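Long-range contact in serpin-ZX (Arabidopsis thaliana, PDB 3LE2), which inhibits the metacaspase-9 and RD21A proteases, trapping metacaspase-9 covalently after cleavage of its reactive center loop, and restrains programmed cell death: residues E307-M312 with K320-S325. Sequence-based numbering, arbitrary orientation.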
ATOM      1  N   GLU A 307      18.964  14.896 -16.211  1.00 69.74           N
ATOM      2  CA  GLU A 307      19.780  13.692 -16.345  1.00 75.05           C
ATOM      3  C   GLU A 307      19.195  12.796 -17.428  1.00 78.09           C
ATOM      4  O   GLU A 307      19.784  12.599 -18.495  1.00 71.25           O
ATOM      5  CB  GLU A 307      19.822  12.916 -15.023  1.00 77.37           C
ATOM      6  CG  GLU A 307      20.820  13.421 -13.997  1.00 56.88           C
ATOM      7  CD  GLU A 307      22.243  13.137 -14.405  1.00 67.41           C
ATOM      8  OE1 GLU A 307      22.802  12.132 -13.921  1.00 73.47           O
ATOM      9  OE2 GLU A 307      22.798  13.914 -15.212  1.00 70.41           O
ATOM     10  N   GLY A 308      18.020  12.252 -17.136  1.00 82.26           N
ATOM     11  CA  GLY A 308      17.359  11.355 -18.056  1.00 80.53           C
ATOM     12  C   GLY A 308      17.595   9.897 -17.717  1.00 76.99           C
ATOM     13  O   GLY A 308      18.282   9.549 -16.745  1.00 66.83           O
ATOM     14  N   LEU A 309      17.013   9.043 -18.547  1.00 72.03           N
ATOM     15  CA  LEU A 309      17.077   7.607 -18.364  1.00 59.22           C
ATOM     16  C   LEU A 309      17.815   7.018 -19.555  1.00 62.48           C
ATOM     17  O   LEU A 309      17.212   6.584 -20.547  1.00 54.14           O
ATOM     18  CB  LEU A 309      15.663   7.051 -18.246  1.00 62.64           C
ATOM     19  CG  LEU A 309      14.858   7.758 -17.154  1.00 51.03           C
ATOM     20  CD1 LEU A 309      13.367   7.597 -17.375  1.00 46.82           C
ATOM     21  CD2 LEU A 309      15.277   7.236 -15.788  1.00 50.77           C
ATOM     22  N   THR A 310      19.138   7.022 -19.437  1.00 59.19           N
ATOM     23  CA  THR A 310      20.021   6.675 -20.537  1.00 63.92           C
ATOM     24  C   THR A 310      20.242   5.171 -20.649  1.00 64.51           C
ATOM     25  O   THR A 310      20.783   4.689 -21.643  1.00 72.65           O
ATOM     26  CB  THR A 310      21.370   7.402 -20.396  1.00 67.83           C
ATOM     27  OG1 THR A 310      21.898   7.189 -19.078  1.00 59.50           O
ATOM     28  CG2 THR A 310      21.183   8.898 -20.615  1.00 62.27           C
ATOM     29  N   GLU A 311      19.808   4.432 -19.635  1.00 51.46           N
ATOM     30  CA  GLU A 311      19.935   2.977 -19.651  1.00 56.19           C
ATOM     31  C   GLU A 311      18.621   2.266 -19.979  1.00 51.64           C
ATOM     32  O   GLU A 311      18.499   1.056 -19.816  1.00 48.89           O
ATOM     33  CB  GLU A 311      20.473   2.474 -18.307  1.00 57.86           C
ATOM     34  CG  GLU A 311      21.860   3.009 -17.958  1.00 65.29           C
ATOM     35  CD  GLU A 311      22.838   2.884 -19.116  1.00 75.33           C
ATOM     36  OE1 GLU A 311      23.069   1.747 -19.594  1.00 66.88           O
ATOM     37  OE2 GLU A 311      23.369   3.929 -19.548  1.00 79.03           O
ATOM     38  N   MET A 312      17.633   3.008 -20.446  1.00 48.32           N
ATOM     39  CA  MET A 312      16.321   2.411 -20.630  1.00 50.80           C
ATOM     40  C   MET A 312      15.984   2.175 -22.111  1.00 51.69           C
ATOM     41  O   MET A 312      15.425   1.135 -22.483  1.00 44.35           O
ATOM     42  CB  MET A 312      15.280   3.286 -19.950  1.00 41.47           C
ATOM     43  CG  MET A 312      13.982   2.590 -19.635  1.00 54.56           C
ATOM     44  SD  MET A 312      12.860   3.737 -18.814  1.00 46.95           S
ATOM     45  CE  MET A 312      13.521   3.760 -17.139  1.00 47.91           C
ATOM     46  N   LYS A 320      18.810  10.878 -23.876  1.00 89.53           N
ATOM     47  CA  LYS A 320      19.110  12.203 -23.351  1.00 94.86           C
ATOM     48  C   LYS A 320      17.830  13.025 -23.315  1.00 88.04           C
ATOM     49  O   LYS A 320      17.220  13.285 -24.359  1.00 82.17           O
ATOM     50  CB  LYS A 320      20.154  12.911 -24.223  1.00104.21           C
ATOM     51  CG  LYS A 320      21.573  12.403 -24.035  1.00106.39           C
ATOM     52  CD  LYS A 320      22.523  13.038 -25.035  1.00 98.65           C
ATOM     53  CE  LYS A 320      23.911  12.432 -24.914  1.00101.05           C
ATOM     54  NZ  LYS A 320      24.779  12.832 -26.051  1.00104.15           N
ATOM     55  N   ASN A 321      17.426  13.419 -22.110  1.00 80.40           N
ATOM     56  CA  ASN A 321      16.219  14.219 -21.925  1.00 81.69           C
ATOM     57  C   ASN A 321      14.957  13.350 -21.802  1.00 76.63           C
ATOM     58  O   ASN A 321      13.837  13.862 -21.702  1.00 76.45           O
ATOM     59  CB  ASN A 321      16.086  15.247 -23.058  1.00 87.34           C
ATOM     60  CG  ASN A 321      15.029  16.300 -22.780  1.00100.38           C
ATOM     61  OD1 ASN A 321      15.056  16.974 -21.745  1.00 93.78           O
ATOM     62  ND2 ASN A 321      14.099  16.458 -23.715  1.00 99.90           N
ATOM     63  N   LEU A 322      15.141  12.032 -21.811  1.00 65.95           N
ATOM     64  CA  LEU A 322      14.027  11.117 -21.590  1.00 63.11           C
ATOM     65  C   LEU A 322      13.778  10.990 -20.107  1.00 60.95           C
ATOM     66  O   LEU A 322      14.697  10.696 -19.340  1.00 61.61           O
ATOM     67  CB  LEU A 322      14.323   9.724 -22.137  1.00 58.45           C
ATOM     68  CG  LEU A 322      13.291   8.724 -21.615  1.00 55.98           C
ATOM     69  CD1 LEU A 322      11.920   9.071 -22.175  1.00 42.21           C
ATOM     70  CD2 LEU A 322      13.663   7.289 -21.940  1.00 50.03           C
ATOM     71  N   CYS A 323      12.539  11.200 -19.696  1.00 42.32           N
ATOM     72  CA  CYS A 323      12.204  11.033 -18.300  1.00 45.33           C
ATOM     73  C   CYS A 323      10.839  10.384 -18.159  1.00 44.88           C
ATOM     74  O   CYS A 323      10.137  10.183 -19.145  1.00 42.65           O
ATOM     75  CB  CYS A 323      12.237  12.383 -17.593  1.00 43.82           C
ATOM     76  SG  CYS A 323      11.055  13.573 -18.225  1.00 57.68           S
ATOM     77  N   VAL A 324      10.468  10.059 -16.928  1.00 43.34           N
ATOM     78  CA  VAL A 324       9.168   9.466 -16.658  1.00 36.18           C
ATOM     79  C   VAL A 324       8.081  10.535 -16.704  1.00 36.76           C
ATOM     80  O   VAL A 324       8.191  11.579 -16.050  1.00 39.62           O
ATOM     81  CB  VAL A 324       9.152   8.793 -15.276  1.00 40.57           C
ATOM     82  CG1 VAL A 324       7.785   8.169 -14.995  1.00 26.91           C
ATOM     83  CG2 VAL A 324      10.268   7.756 -15.179  1.00 35.26           C
ATOM     84  N   SER A 325       7.040  10.275 -17.487  1.00 32.00           N
ATOM     85  CA  SER A 325       5.909  11.190 -17.604  1.00 32.79           C
ATOM     86  C   SER A 325       4.943  11.011 -16.428  1.00 37.06           C
ATOM     87  O   SER A 325       4.478  11.987 -15.827  1.00 33.38           O
ATOM     88  CB  SER A 325       5.167  10.952 -18.928  1.00 35.66           C
ATOM     89  OG  SER A 325       6.052  10.961 -20.041  1.00 32.07           O
TER
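Gly308 and Leu322 bring the two loop segments together, their CA atoms 4.9 Å apart and the chains running at 96° to each other. The one backbone hydrogen bond between them runs from Leu309 N to Leu322 O (3.0 Å), but it is bent to 128° and weak; the same oxygen also receives a CA-H...O contact from Gly308 CA. Gly308 lies against the 320-325 backbone with phi/psi of 98/-179°, a conformation that glycine adopts readily. Leu309 and Leu322 bury the most surface, and Leu309 makes the apolar contacts to both Leu322 and Val324. Its CG stands anti to its own carbonyl carbon (chi1 -54°), which carries CD1 alongside the 320-325 backbone to 3.7 Å from Cys323 CA. That methyl also meets Val324 CG2 at 3.8 Å, the two side chains crossing at a slant. Leu322, with CG anti to its backbone N, places CD2 3.9 Å from Leu309 O and more loosely on Leu309 CB. Leu309 and Val324 both continue onto Ile47 of helix 37-49 and Leu167 of strand 167-176, while Ser325 OG hydrogen-bonds the backbone at Lys166 and Leu167. The arrangement closes the loop around the short helix 316-319 in the serpin fold, just before strand 326-335 enters the central beta-sheet beside strand 167-176, away from the reactive bond.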